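Local coordinates for protein tRNA(Ile2) 2-agmatinylcytidine synthetase TiaS (Archaeoglobus fulgidus, PDB 5XOB) that catalyses the ATP-dependent attachment of agmatine to the wobble cytidine of an isoleucine tRNA, switching the codon it reads from AUG to AUA, at residues Leu42-Pro47 / Thr244-Asp249. Numbering follows the deposited sequence.
Sequences LIRLNP and TNHATD
The side-chain amide of Asn-245 bonds to both backbone polar groups of Arg-44. Its OD1 accepts from Arg-44 N at 3.0 Å, with the donor tilted 25° from the carbonyl plane, and its ND2 gives a nearly straight bond of 3.1 Å to Arg-44 O, in the carbonyl plane and on a lone pair. The amide pairs with the strand much as the backbone of a neighbouring strand would, and the two bonds fix its rotation. With chi1 at 67°, CG of Asn-245 sits between its own backbone N and carbonyl carbon, which turns the amide to the strand end. A second polar link joins side chains: Arg-44 NE donates to His-246 NE2 at 3.1 Å, each group meeting the other edge-on, guanidinium and imidazole planes 29° apart. A bound magnesium ion lies about 6 Å from the Arg-44 side chain. Leu-42 and Thr-244 form a parallel bridge inside the mixed eight-stranded sheet, where strand 35-44 of the TCKD domain runs beside strand 239-244 of the FLD domain; the Asn-245 bonds extend this seam beyond the bridge. At the bridge itself, Thr-244 CA makes a CH...O contact of 3.3 Å to Leu-42 O. Van der Waals contacts lie on both faces of the strand: Leu-42 CD1 touches His-246 CE1 at 3.5 Å, Arg-44 CG lies against NE2 and CD2 of that ring, and, on the other face, Ile-43 CG2 touches Asn-245 ND2 from the side facing helix 106-114. Within the loop, Thr-244 OG1 accepts from His-246 N in an ST turn and also bonds Thr-157 O, while Thr-248 OG1 bonds Asn-245 O across a type II turn. The His-403 ring meets that of His-246.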
loop_
_atom_site.group_PDB
_atom_site.type_symbol
_atom_site.label_atom_id
_atom_site.label_comp_id
_atom_site.label_asym_id
_atom_site.label_seq_id
_atom_site.Cartn_x
_atom_site.Cartn_y
_atom_site.Cartn_z
ATOM N N LEU A 42 10.779 -9.697 -2.681
ATOM C CA LEU A 42 9.673 -9.709 -1.731
ATOM C C LEU A 42 8.413 -9.231 -2.454
ATOM O O LEU A 42 8.282 -8.050 -2.781
ATOM C CB LEU A 42 9.976 -8.782 -0.560
ATOM C CG LEU A 42 9.145 -8.908 0.721
ATOM C CD1 LEU A 42 9.175 -7.579 1.463
ATOM C CD2 LEU A 42 7.698 -9.341 0.504
ATOM N N ILE A 43 7.485 -10.158 -2.680
ATOM C CA ILE A 43 6.286 -9.919 -3.490
ATOM C C ILE A 43 5.024 -9.888 -2.621
ATOM O O ILE A 43 4.577 -10.926 -2.153
ATOM C CB ILE A 43 6.130 -11.036 -4.551
ATOM C CG1 ILE A 43 7.405 -11.165 -5.407
ATOM C CG2 ILE A 43 4.903 -10.806 -5.421
ATOM C CD1 ILE A 43 7.815 -9.926 -6.172
ATOM N N ARG A 44 4.453 -8.702 -2.417
ATOM C CA ARG A 44 3.158 -8.577 -1.734
ATOM C C ARG A 44 1.991 -8.948 -2.654
ATOM O O ARG A 44 1.946 -8.546 -3.819
ATOM C CB ARG A 44 2.937 -7.156 -1.218
ATOM C CG ARG A 44 3.936 -6.706 -0.176
ATOM C CD ARG A 44 3.698 -7.352 1.182
ATOM N NE ARG A 44 4.693 -6.889 2.149
ATOM C CZ ARG A 44 4.845 -7.349 3.386
ATOM N NH1 ARG A 44 4.072 -8.320 3.855
ATOM N NH2 ARG A 44 5.799 -6.831 4.158
ATOM N N LEU A 45 1.032 -9.688 -2.110
ATOM C CA LEU A 45 -0.095 -10.189 -2.887
ATOM C C LEU A 45 -1.355 -9.415 -2.537
ATOM O O LEU A 45 -1.284 -8.416 -1.819
ATOM C CB LEU A 45 -0.281 -11.681 -2.629
ATOM C CG LEU A 45 1.006 -12.503 -2.728
ATOM C CD1 LEU A 45 0.714 -13.937 -2.335
ATOM C CD2 LEU A 45 1.622 -12.441 -4.119
ATOM N N ASN A 46 -2.494 -9.859 -3.069
ATOM C CA ASN A 46 -3.768 -9.200 -2.812
ATOM C C ASN A 46 -3.867 -8.825 -1.340
ATOM O O ASN A 46 -3.973 -9.699 -0.482
ATOM C CB ASN A 46 -4.935 -10.104 -3.209
ATOM C CG ASN A 46 -6.260 -9.370 -3.214
ATOM O OD1 ASN A 46 -6.429 -8.366 -2.531
ATOM N ND2 ASN A 46 -7.207 -9.870 -3.994
ATOM N N PRO A 47 -3.820 -7.524 -1.037
ATOM C CA PRO A 47 -3.800 -7.096 0.355
ATOM C C PRO A 47 -5.159 -7.162 1.056
ATOM O O PRO A 47 -5.258 -6.772 2.217
ATOM C CB PRO A 47 -3.325 -5.644 0.256
ATOM C CG PRO A 47 -3.845 -5.182 -1.054
ATOM C CD PRO A 47 -3.786 -6.378 -1.963
ATOM N N THR A 244 11.274 -5.292 -4.462
ATOM C CA THR A 244 9.901 -5.460 -3.997
ATOM C C THR A 244 8.936 -4.850 -4.995
ATOM O O THR A 244 9.329 -4.033 -5.827
ATOM C CB THR A 244 9.682 -4.770 -2.629
ATOM O OG1 THR A 244 9.644 -3.349 -2.808
ATOM C CG2 THR A 244 10.799 -5.111 -1.651
ATOM N N ASN A 245 7.670 -5.251 -4.904
ATOM C CA ASN A 245 6.601 -4.542 -5.609
ATOM C C ASN A 245 5.875 -3.547 -4.696
ATOM O O ASN A 245 4.776 -3.087 -5.006
ATOM C CB ASN A 245 5.625 -5.518 -6.283
ATOM C CG ASN A 245 4.832 -6.340 -5.296
ATOM O OD1 ASN A 245 5.064 -6.289 -4.085
ATOM N ND2 ASN A 245 3.886 -7.113 -5.812
ATOM N N HIS A 246 6.504 -3.203 -3.579
ATOM C CA HIS A 246 6.010 -2.125 -2.731
ATOM C C HIS A 246 5.967 -0.820 -3.468
ATOM O O HIS A 246 6.850 -0.533 -4.272
ATOM C CB HIS A 246 6.922 -1.920 -1.538
ATOM C CG HIS A 246 6.887 -3.046 -0.570
ATOM N ND1 HIS A 246 7.965 -3.394 0.214
ATOM C CD2 HIS A 246 5.904 -3.924 -0.276
ATOM C CE1 HIS A 246 7.636 -4.428 0.966
ATOM N NE2 HIS A 246 6.394 -4.770 0.684
ATOM N N ALA A 247 4.956 -0.018 -3.166
ATOM C CA ALA A 247 4.862 1.349 -3.674
ATOM C C ALA A 247 4.739 1.433 -5.202
ATOM O O ALA A 247 5.246 2.368 -5.822
ATOM C CB ALA A 247 6.049 2.170 -3.173
ATOM N N THR A 248 4.042 0.472 -5.803
ATOM C CA THR A 248 3.873 0.426 -7.257
ATOM C C THR A 248 2.419 0.479 -7.747
ATOM O O THR A 248 2.194 0.546 -8.956
ATOM C CB THR A 248 4.481 -0.868 -7.827
ATOM O OG1 THR A 248 3.913 -1.996 -7.154
ATOM C CG2 THR A 248 5.997 -0.886 -7.652
ATOM N N ASP A 249 1.448 0.434 -6.830
ATOM C CA ASP A 249 0.022 0.304 -7.179
ATOM C C ASP A 249 -0.226 -0.904 -8.072
ATOM O O ASP A 249 -1.145 -0.893 -8.886
ATOM C CB ASP A 249 -0.503 1.562 -7.902
ATOM C CG ASP A 249 -0.909 2.688 -6.952
ATOM O OD1 ASP A 249 -0.998 2.484 -5.721
ATOM O OD2 ASP A 249 -1.153 3.806 -7.458
#